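Local coordinates for DUF5624 domain-containing protein (Legionella pneumophila subsp. pneumophila, PDB 4JX2) that is of unknown function but is probably a secreted protein, with an unusual combination of alpha-helices and a mixed beta-sheet, at residues 175-180 / 420-425; 182-187 / 424-429; 303-308 / 319-324. All coordinates share one frame; numbering follows the deposited sequence.

Contact 1 (175-180 / 420-425); sequences LTTIHN and STYPNN
The ring of Tyr422 meets Thr177 at its edge: methyl CG2 of Thr177 lies near the ring plane, 4.3 Å from Tyr422 CD2. Phe415 packs against the same ring edge-to-face, and the Tyr422 hydroxyl is hydrogen-bonded to the carbonyl of Gly410. The side chains of Asn180 and Asn424 lie side by side and point the same way, their amide planes 62° apart; here Asn180 OD1 comes 3.7 Å from Asn424 CA and 4.0 Å from Asn424 CB. These residues bring the first two turns of helix 175-197 against the long C-terminal loop that follows helix 386-398, a loop with no regular structure of its own at this point. Asn180 carries most of the helix side. Its CB projects toward the loop and sits 3.4 Å from Pro423 O and 3.8 Å from Tyr422 O, against two successive carbonyl oxygens of the loop. CG is anti to the carbonyl carbon (chi1 -68°), which sends the amide along the loop to Asn424, while a weak bond of 3.4 Å from His179 ND1 to Asn180 OD1 lends the amide some hold on its rotation. Thr177 turns CG2 anti to its own nitrogen, and that methyl, rather than the hydroxyl, reaches Thr421 OG1 at 3.5 Å. Ile221 backs the loop, touching both Tyr422 and Pro423.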
loop_
_atom_site.group_PDB
_atom_site.type_symbol
_atom_site.label_atom_id
_atom_site.label_comp_id
_atom_site.label_asym_id
_atom_site.label_seq_id
_atom_site.Cartn_x
_atom_site.Cartn_y
_atom_site.Cartn_z
ATOM N N LEU A 175 -23.434 21.207 -21.842
ATOM C CA LEU A 175 -22.558 22.356 -22.102
ATOM C C LEU A 175 -23.067 23.689 -21.542
ATOM O O LEU A 175 -22.269 24.411 -20.942
ATOM C CB LEU A 175 -22.256 22.515 -23.602
ATOM C CG LEU A 175 -21.286 21.478 -24.218
ATOM C CD1 LEU A 175 -20.896 21.886 -25.622
ATOM C CD2 LEU A 175 -20.000 21.258 -23.342
ATOM N N THR A 176 -24.363 24.012 -21.713
ATOM C CA THR A 176 -24.961 25.267 -21.231
ATOM C C THR A 176 -24.864 25.322 -19.702
ATOM O O THR A 176 -24.367 26.323 -19.174
ATOM C CB THR A 176 -26.404 25.435 -21.784
ATOM O OG1 THR A 176 -26.316 25.874 -23.145
ATOM C CG2 THR A 176 -27.239 26.461 -20.999
ATOM N N THR A 177 -25.297 24.240 -19.012
ATOM C CA THR A 177 -25.257 24.074 -17.555
ATOM C C THR A 177 -23.819 24.213 -17.035
ATOM O O THR A 177 -23.613 24.962 -16.080
ATOM C CB THR A 177 -25.837 22.713 -17.167
ATOM O OG1 THR A 177 -27.073 22.510 -17.854
ATOM C CG2 THR A 177 -26.008 22.551 -15.649
ATOM N N ILE A 178 -22.828 23.516 -17.670
ATOM C CA ILE A 178 -21.406 23.583 -17.308
ATOM C C ILE A 178 -20.918 25.041 -17.364
ATOM O O ILE A 178 -20.255 25.499 -16.418
ATOM C CB ILE A 178 -20.533 22.650 -18.194
ATOM C CG1 ILE A 178 -20.927 21.180 -17.973
ATOM C CG2 ILE A 178 -19.023 22.860 -17.923
ATOM C CD1 ILE A 178 -20.291 20.246 -18.900
ATOM N N HIS A 179 -21.275 25.769 -18.445
ATOM C CA HIS A 179 -20.898 27.163 -18.621
ATOM C C HIS A 179 -21.413 28.039 -17.473
ATOM O O HIS A 179 -20.636 28.805 -16.888
ATOM C CB HIS A 179 -21.403 27.708 -19.960
ATOM C CG HIS A 179 -21.212 29.188 -20.072
ATOM N ND1 HIS A 179 -22.234 30.075 -19.766
ATOM C CD2 HIS A 179 -20.091 29.890 -20.345
ATOM C CE1 HIS A 179 -21.711 31.279 -19.899
ATOM N NE2 HIS A 179 -20.428 31.219 -20.262
ATOM N N ASN A 180 -22.728 27.944 -17.181
ATOM C CA ASN A 180 -23.394 28.721 -16.133
ATOM C C ASN A 180 -22.823 28.428 -14.761
ATOM O O ASN A 180 -22.720 29.333 -13.923
ATOM C CB ASN A 180 -24.882 28.439 -16.126
ATOM C CG ASN A 180 -25.599 28.949 -17.338
ATOM O OD1 ASN A 180 -25.149 29.863 -18.041
ATOM N ND2 ASN A 180 -26.751 28.376 -17.588
ATOM N N SER A 420 -33.459 24.560 -9.794
ATOM C CA SER A 420 -33.405 23.464 -10.775
ATOM C C SER A 420 -32.020 23.324 -11.462
ATOM O O SER A 420 -31.635 22.210 -11.856
ATOM C CB SER A 420 -34.488 23.646 -11.834
ATOM O OG SER A 420 -34.536 24.990 -12.284
ATOM N N THR A 421 -31.287 24.439 -11.618
ATOM C CA THR A 421 -29.959 24.448 -12.246
ATOM C C THR A 421 -29.181 25.679 -11.763
ATOM O O THR A 421 -29.712 26.480 -10.993
ATOM C CB THR A 421 -30.104 24.393 -13.792
ATOM O OG1 THR A 421 -28.835 24.123 -14.391
ATOM C CG2 THR A 421 -30.719 25.653 -14.377
ATOM N N TYR A 422 -27.948 25.846 -12.243
ATOM C CA TYR A 422 -27.126 27.019 -11.942
ATOM C C TYR A 422 -27.634 28.254 -12.691
ATOM O O TYR A 422 -27.973 28.132 -13.874
ATOM C CB TYR A 422 -25.661 26.758 -12.319
ATOM C CG TYR A 422 -25.006 25.714 -11.454
ATOM C CD1 TYR A 422 -24.440 26.054 -10.225
ATOM C CD2 TYR A 422 -24.985 24.375 -11.838
ATOM C CE1 TYR A 422 -23.848 25.090 -9.410
ATOM C CE2 TYR A 422 -24.404 23.401 -11.027
ATOM C CZ TYR A 422 -23.844 23.763 -9.808
ATOM O OH TYR A 422 -23.273 22.810 -9.006
ATOM N N PRO A 423 -27.661 29.452 -12.046
ATOM C CA PRO A 423 -28.126 30.674 -12.738
ATOM C C PRO A 423 -27.249 31.076 -13.924
ATOM O O PRO A 423 -26.055 30.767 -13.928
ATOM C CB PRO A 423 -28.041 31.740 -11.640
ATOM C CG PRO A 423 -28.090 30.993 -10.382
ATOM C CD PRO A 423 -27.298 29.761 -10.650
ATOM N N ASN A 424 -27.836 31.787 -14.906
ATOM C CA ASN A 424 -27.177 32.256 -16.133
ATOM C C ASN A 424 -26.506 33.631 -15.953
ATOM O O ASN A 424 -25.315 33.764 -16.252
ATOM C CB ASN A 424 -28.176 32.307 -17.311
ATOM C CG ASN A 424 -29.456 33.060 -17.024
ATOM O OD1 ASN A 424 -30.058 32.960 -15.945
ATOM N ND2 ASN A 424 -29.892 33.852 -17.979
ATOM N N ASN A 425 -27.246 34.650 -15.493
ATOM C CA ASN A 425 -26.644 35.975 -15.301
ATOM C C ASN A 425 -26.162 36.071 -13.858
ATOM O O ASN A 425 -26.989 36.106 -12.932
ATOM C CB ASN A 425 -27.598 37.141 -15.697
ATOM C CG ASN A 425 -29.030 37.104 -15.178
ATOM O OD1 ASN A 425 -29.473 36.180 -14.468
ATOM N ND2 ASN A 425 -29.791 38.133 -15.529
#

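Contact 2 (182-187 / 424-429); sequences IDYACS and NNNPVI
Asp183, Tyr184 and Ser187 form one side of helix 175-197 along which the C-terminal tail of the chain runs without regular structure, extended from Asn425 onward, and Asn426 is the tail residue set between them. CG of Asn426 is anti to its carbonyl carbon (chi1 -64°), which lays the amide against the helix. From there ND2 donates to Asp183 OD2 over 2.9 Å, with an N-H...O angle of 161°. The carboxylate oxygen lies in the amide plane but is used on its anti side, and the two flat groups are turned 42° from each other. The second partner of ND2 is the carbonyl of Pro423, earlier in the tail, so the amide nitrogen joins helix and loop. At the other end of the amide, OD1 lies in the ring plane at the edge of Tyr184, 3.6 Å from its CD1. One turn on, Ser187 CB packs 3.8 Å from Asn426 CB, and its hydroxyl, anti to the backbone nitrogen, donates to Pro427 O; the modelled 2.5 Å from Ser187 OG to that oxygen is very short, and the exact length is doubtful. Tyr219 bonds to the same hydroxyl. Beyond the proline, Ile429 brings CD1 to within 3.4 Å of Cys186 O and 4.4 Å of Cys186 CB, with Leu145 of helix 136-155 also against it. Asp183 uses its other oxygen, OD1, in a salt bridge to Lys152 of that helix. With a lysine on one oxygen and an amide donor on the other, the carboxylate is probably ionised, its negative charge likely stabilised by the lysine of the neighbouring helix and by the amide N-H of the tail.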
loop_
_atom_site.group_PDB
_atom_site.type_symbol
_atom_site.label_atom_id
_atom_site.label_comp_id
_atom_site.label_asym_id
_atom_site.label_seq_id
_atom_site.Cartn_x
_atom_site.Cartn_y
_atom_site.Cartn_z
ATOM N N ILE A 182 -19.602 27.368 -14.074
ATOM C CA ILE A 182 -18.271 27.961 -13.903
ATOM C C ILE A 182 -18.441 29.480 -13.677
ATOM O O ILE A 182 -17.764 30.058 -12.821
ATOM C CB ILE A 182 -17.311 27.613 -15.071
ATOM C CG1 ILE A 182 -16.970 26.115 -15.047
ATOM C CG2 ILE A 182 -16.015 28.447 -15.012
ATOM C CD1 ILE A 182 -16.782 25.506 -16.351
ATOM N N ASP A 183 -19.396 30.100 -14.392
ATOM C CA ASP A 183 -19.710 31.513 -14.224
ATOM C C ASP A 183 -20.181 31.783 -12.770
ATOM O O ASP A 183 -19.624 32.657 -12.097
ATOM C CB ASP A 183 -20.756 31.947 -15.248
ATOM C CG ASP A 183 -20.944 33.447 -15.284
ATOM O OD1 ASP A 183 -20.004 34.156 -15.719
ATOM O OD2 ASP A 183 -22.007 33.922 -14.835
ATOM N N TYR A 184 -21.154 30.982 -12.287
ATOM C CA TYR A 184 -21.700 31.010 -10.925
ATOM C C TYR A 184 -20.591 30.818 -9.868
ATOM O O TYR A 184 -20.552 31.544 -8.863
ATOM C CB TYR A 184 -22.775 29.908 -10.757
ATOM C CG TYR A 184 -23.310 29.801 -9.345
ATOM C CD1 TYR A 184 -24.215 30.738 -8.846
ATOM C CD2 TYR A 184 -22.899 28.773 -8.496
ATOM C CE1 TYR A 184 -24.706 30.647 -7.546
ATOM C CE2 TYR A 184 -23.379 28.676 -7.189
ATOM C CZ TYR A 184 -24.295 29.608 -6.725
ATOM O OH TYR A 184 -24.764 29.530 -5.441
ATOM N N ALA A 185 -19.713 29.811 -10.097
ATOM C CA ALA A 185 -18.604 29.459 -9.222
ATOM C C ALA A 185 -17.626 30.619 -9.090
ATOM O O ALA A 185 -17.286 30.993 -7.967
ATOM C CB ALA A 185 -17.896 28.228 -9.750
ATOM N N CYS A 186 -17.219 31.226 -10.220
ATOM C CA CYS A 186 -16.302 32.372 -10.223
ATOM C C CYS A 186 -16.921 33.558 -9.494
ATOM O O CYS A 186 -16.265 34.174 -8.653
ATOM C CB CYS A 186 -15.891 32.747 -11.643
ATOM S SG CYS A 186 -14.888 31.488 -12.473
ATOM N N SER A 187 -18.193 33.845 -9.791
ATOM C CA SER A 187 -18.941 34.944 -9.189
ATOM C C SER A 187 -19.065 34.749 -7.652
ATOM O O SER A 187 -18.806 35.684 -6.891
ATOM C CB SER A 187 -20.314 35.047 -9.847
ATOM O OG SER A 187 -21.041 36.161 -9.357
ATOM N N ASN A 424 -27.836 31.787 -14.906
ATOM C CA ASN A 424 -27.177 32.256 -16.133
ATOM C C ASN A 424 -26.506 33.631 -15.953
ATOM O O ASN A 424 -25.315 33.764 -16.252
ATOM C CB ASN A 424 -28.176 32.307 -17.311
ATOM C CG ASN A 424 -29.456 33.060 -17.024
ATOM O OD1 ASN A 424 -30.058 32.960 -15.945
ATOM N ND2 ASN A 424 -29.892 33.852 -17.979
ATOM N N ASN A 425 -27.246 34.650 -15.493
ATOM C CA ASN A 425 -26.644 35.975 -15.301
ATOM C C ASN A 425 -26.162 36.071 -13.858
ATOM O O ASN A 425 -26.989 36.106 -12.932
ATOM C CB ASN A 425 -27.598 37.141 -15.697
ATOM C CG ASN A 425 -29.030 37.104 -15.178
ATOM O OD1 ASN A 425 -29.473 36.180 -14.468
ATOM N ND2 ASN A 425 -29.791 38.133 -15.529
ATOM N N ASN A 426 -24.823 36.002 -13.662
ATOM C CA ASN A 426 -24.241 36.022 -12.317
ATOM C C ASN A 426 -23.491 37.324 -12.065
ATOM O O ASN A 426 -22.857 37.862 -12.984
ATOM C CB ASN A 426 -23.370 34.817 -12.067
ATOM C CG ASN A 426 -24.181 33.546 -12.091
ATOM O OD1 ASN A 426 -25.052 33.311 -11.238
ATOM N ND2 ASN A 426 -23.970 32.733 -13.115
ATOM N N PRO A 427 -23.626 37.881 -10.836
ATOM C CA PRO A 427 -22.996 39.182 -10.549
ATOM C C PRO A 427 -21.513 39.225 -10.886
ATOM O O PRO A 427 -20.806 38.236 -10.709
ATOM C CB PRO A 427 -23.213 39.363 -9.045
ATOM C CG PRO A 427 -24.346 38.490 -8.702
ATOM C CD PRO A 427 -24.364 37.362 -9.663
ATOM N N VAL A 428 -21.044 40.367 -11.379
ATOM C CA VAL A 428 -19.625 40.522 -11.693
ATOM C C VAL A 428 -18.821 40.495 -10.382
ATOM O O VAL A 428 -19.375 40.771 -9.312
ATOM C CB VAL A 428 -19.328 41.798 -12.537
ATOM C CG1 VAL A 428 -19.944 41.689 -13.928
ATOM C CG2 VAL A 428 -19.776 43.077 -11.827
ATOM N N ILE A 429 -17.529 40.153 -10.460
ATOM C CA ILE A 429 -16.682 40.144 -9.271
ATOM C C ILE A 429 -16.279 41.603 -8.989
ATOM O O ILE A 429 -15.583 42.227 -9.802
ATOM C CB ILE A 429 -15.476 39.189 -9.406
ATOM C CG1 ILE A 429 -15.949 37.732 -9.603
ATOM C CG2 ILE A 429 -14.583 39.307 -8.194
ATOM C CD1 ILE A 429 -15.015 36.860 -10.389
#

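Contact 3 (303-308 / 319-324); sequences AVKPSL and NYYNNT
Lys305 starts its path against one tyrosine and ends over another. Its CB lies 3.6 Å from Tyr321 OH, approaching that ring obliquely. CG comes next, 3.6 Å from Tyr320 CD2, and the chain then bends at chi2 (-68°), with CD passing at 4.2 Å from that same CD2 atom. The bend carries CE over the face of Tyr320, 3.7 Å from the ring centroid in a CH-pi contact offset toward the rim. NZ follows, 4.8 Å from the centroid of Tyr320 and 10° off the ring normal, a cation-pi arrangement; the ammonium also bonds to a pentaethylene glycol, probably from the crystallisation liquor. Tyr320 and Tyr321 are neighbours on helix 315-339, where a wider pi-type turn spans 320-324, and they project against the loop that links strand 296-298 to this helix. The loop folds back at a type I beta turn from Lys305 to Leu308. Both phenol oxygens grip its backbone. Ala303 N donates almost straight to Tyr320 OH (2.8 Å), at the edge of that ring. The hydroxyl of Tyr321 takes two bonds, donating to Ala303 O at 2.6 Å and accepting from Lys305 N at 2.8 Å with an angle of 167°, while CD2 of Tyr320 stands over the centre of one face of the Tyr321 ring. Leu308 crosses Tyr321 at about a right angle, and both rest on Ile83 of strand 79-84.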
loop_
_atom_site.group_PDB
_atom_site.type_symbol
_atom_site.label_atom_id
_atom_site.label_comp_id
_atom_site.label_asym_id
_atom_site.label_seq_id
_atom_site.Cartn_x
_atom_site.Cartn_y
_atom_site.Cartn_z
ATOM N N ALA A 303 9.099 -0.854 -10.282
ATOM C CA ALA A 303 9.935 0.117 -10.969
ATOM C C ALA A 303 9.247 0.676 -12.227
ATOM O O ALA A 303 8.455 -0.016 -12.871
ATOM C CB ALA A 303 11.234 -0.543 -11.365
ATOM N N VAL A 304 9.580 1.920 -12.579
ATOM C CA VAL A 304 9.176 2.584 -13.820
ATOM C C VAL A 304 10.366 2.320 -14.790
ATOM O O VAL A 304 11.432 2.920 -14.663
ATOM C CB VAL A 304 8.846 4.077 -13.583
ATOM C CG1 VAL A 304 8.472 4.771 -14.881
ATOM C CG2 VAL A 304 7.735 4.225 -12.549
ATOM N N LYS A 305 10.223 1.319 -15.649
ATOM C CA LYS A 305 11.289 0.868 -16.547
ATOM C C LYS A 305 11.580 1.858 -17.729
ATOM O O LYS A 305 10.695 2.627 -18.132
ATOM C CB LYS A 305 10.961 -0.540 -17.067
ATOM C CG LYS A 305 11.166 -1.615 -16.017
ATOM C CD LYS A 305 12.626 -1.771 -15.698
ATOM C CE LYS A 305 12.852 -2.397 -14.367
ATOM N NZ LYS A 305 14.295 -2.415 -14.082
ATOM N N PRO A 306 12.823 1.863 -18.278
ATOM C CA PRO A 306 13.170 2.870 -19.309
ATOM C C PRO A 306 12.364 2.805 -20.595
ATOM O O PRO A 306 12.006 3.869 -21.094
ATOM C CB PRO A 306 14.650 2.611 -19.596
ATOM C CG PRO A 306 15.157 1.898 -18.389
ATOM C CD PRO A 306 14.012 1.069 -17.884
ATOM N N SER A 307 12.066 1.593 -21.131
ATOM C CA SER A 307 11.309 1.476 -22.384
ATOM C C SER A 307 9.769 1.561 -22.183
ATOM O O SER A 307 9.018 1.297 -23.119
ATOM C CB SER A 307 11.689 0.210 -23.138
ATOM O OG SER A 307 11.173 -0.959 -22.529
ATOM N N LEU A 308 9.305 1.986 -20.999
ATOM C CA LEU A 308 7.871 2.169 -20.739
ATOM C C LEU A 308 7.384 3.362 -21.551
ATOM O O LEU A 308 7.973 4.442 -21.460
ATOM C CB LEU A 308 7.605 2.369 -19.238
ATOM C CG LEU A 308 6.148 2.379 -18.773
ATOM C CD1 LEU A 308 5.501 1.009 -18.916
ATOM C CD2 LEU A 308 6.058 2.826 -17.344
ATOM N N ASN A 319 9.692 -8.716 -19.434
ATOM C CA ASN A 319 9.827 -9.812 -18.472
ATOM C C ASN A 319 9.693 -9.280 -17.046
ATOM O O ASN A 319 9.162 -9.979 -16.179
ATOM C CB ASN A 319 11.156 -10.581 -18.665
ATOM C CG ASN A 319 11.257 -11.331 -19.987
ATOM O OD1 ASN A 319 10.265 -11.575 -20.691
ATOM N ND2 ASN A 319 12.466 -11.704 -20.372
ATOM N N TYR A 320 10.120 -8.019 -16.824
ATOM C CA TYR A 320 10.020 -7.385 -15.520
ATOM C C TYR A 320 8.549 -7.240 -15.096
ATOM O O TYR A 320 8.184 -7.721 -14.032
ATOM C CB TYR A 320 10.750 -6.021 -15.473
ATOM C CG TYR A 320 10.552 -5.318 -14.151
ATOM C CD1 TYR A 320 11.154 -5.796 -12.985
ATOM C CD2 TYR A 320 9.675 -4.243 -14.036
ATOM C CE1 TYR A 320 10.921 -5.192 -11.750
ATOM C CE2 TYR A 320 9.448 -3.621 -12.809
ATOM C CZ TYR A 320 10.070 -4.102 -11.669
ATOM O OH TYR A 320 9.807 -3.516 -10.457
ATOM N N TYR A 321 7.723 -6.590 -15.911
ATOM C CA TYR A 321 6.324 -6.351 -15.560
ATOM C C TYR A 321 5.482 -7.634 -15.593
ATOM O O TYR A 321 4.692 -7.875 -14.679
ATOM C CB TYR A 321 5.707 -5.264 -16.479
ATOM C CG TYR A 321 6.246 -3.884 -16.184
ATOM C CD1 TYR A 321 6.052 -3.287 -14.937
ATOM C CD2 TYR A 321 6.983 -3.185 -17.134
ATOM C CE1 TYR A 321 6.579 -2.032 -14.647
ATOM C CE2 TYR A 321 7.489 -1.914 -16.864
ATOM C CZ TYR A 321 7.283 -1.341 -15.619
ATOM O OH TYR A 321 7.778 -0.087 -15.352
ATOM N N ASN A 322 5.672 -8.446 -16.626
ATOM C CA ASN A 322 4.916 -9.656 -16.869
ATOM C C ASN A 322 5.243 -10.759 -15.859
ATOM O O ASN A 322 4.315 -11.352 -15.312
ATOM C CB ASN A 322 5.184 -10.129 -18.306
ATOM C CG ASN A 322 4.421 -11.339 -18.745
ATOM O OD1 ASN A 322 3.196 -11.384 -18.696
ATOM N ND2 ASN A 322 5.139 -12.336 -19.235
ATOM N N ASN A 323 6.547 -11.047 -15.625
ATOM C CA ASN A 323 6.977 -12.144 -14.759
ATOM C C ASN A 323 7.425 -11.703 -13.358
ATOM O O ASN A 323 6.948 -12.270 -12.380
ATOM C CB ASN A 323 8.097 -12.941 -15.426
ATOM C CG ASN A 323 7.738 -13.539 -16.767
ATOM O OD1 ASN A 323 8.260 -13.141 -17.810
ATOM N ND2 ASN A 323 6.848 -14.516 -16.773
ATOM N N THR A 324 8.345 -10.726 -13.252
ATOM C CA THR A 324 8.892 -10.283 -11.970
ATOM C C THR A 324 7.817 -9.630 -11.141
ATOM O O THR A 324 7.757 -9.882 -9.930
ATOM C CB THR A 324 10.096 -9.355 -12.175
ATOM O OG1 THR A 324 10.977 -9.924 -13.150
ATOM C CG2 THR A 324 10.853 -9.058 -10.880
#

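Overall arrangement
After two N-terminal helices the chain lays down three of the sheet's strands (79-84, 86-90, 96-101) and later reaches helix 175-197, where contact 1 opens and contact 2 follows about two turns later. Contact 3 opens and closes within 303-324, a short local loop between strand 296-298 and helix 315-339 lying inside the two longer ones. The tail closes contact 1 before contact 2, so these two long loops overlap and cross; they share Asn424 and Asn425, and touch where Tyr422 and Pro423 pack on Tyr184. Together they tie the C-terminal tail to helix 175-197, whereas contact 3, its centre 47 to 49 Å from theirs, lies on the opposite side of the chain's centre, beside the sheet.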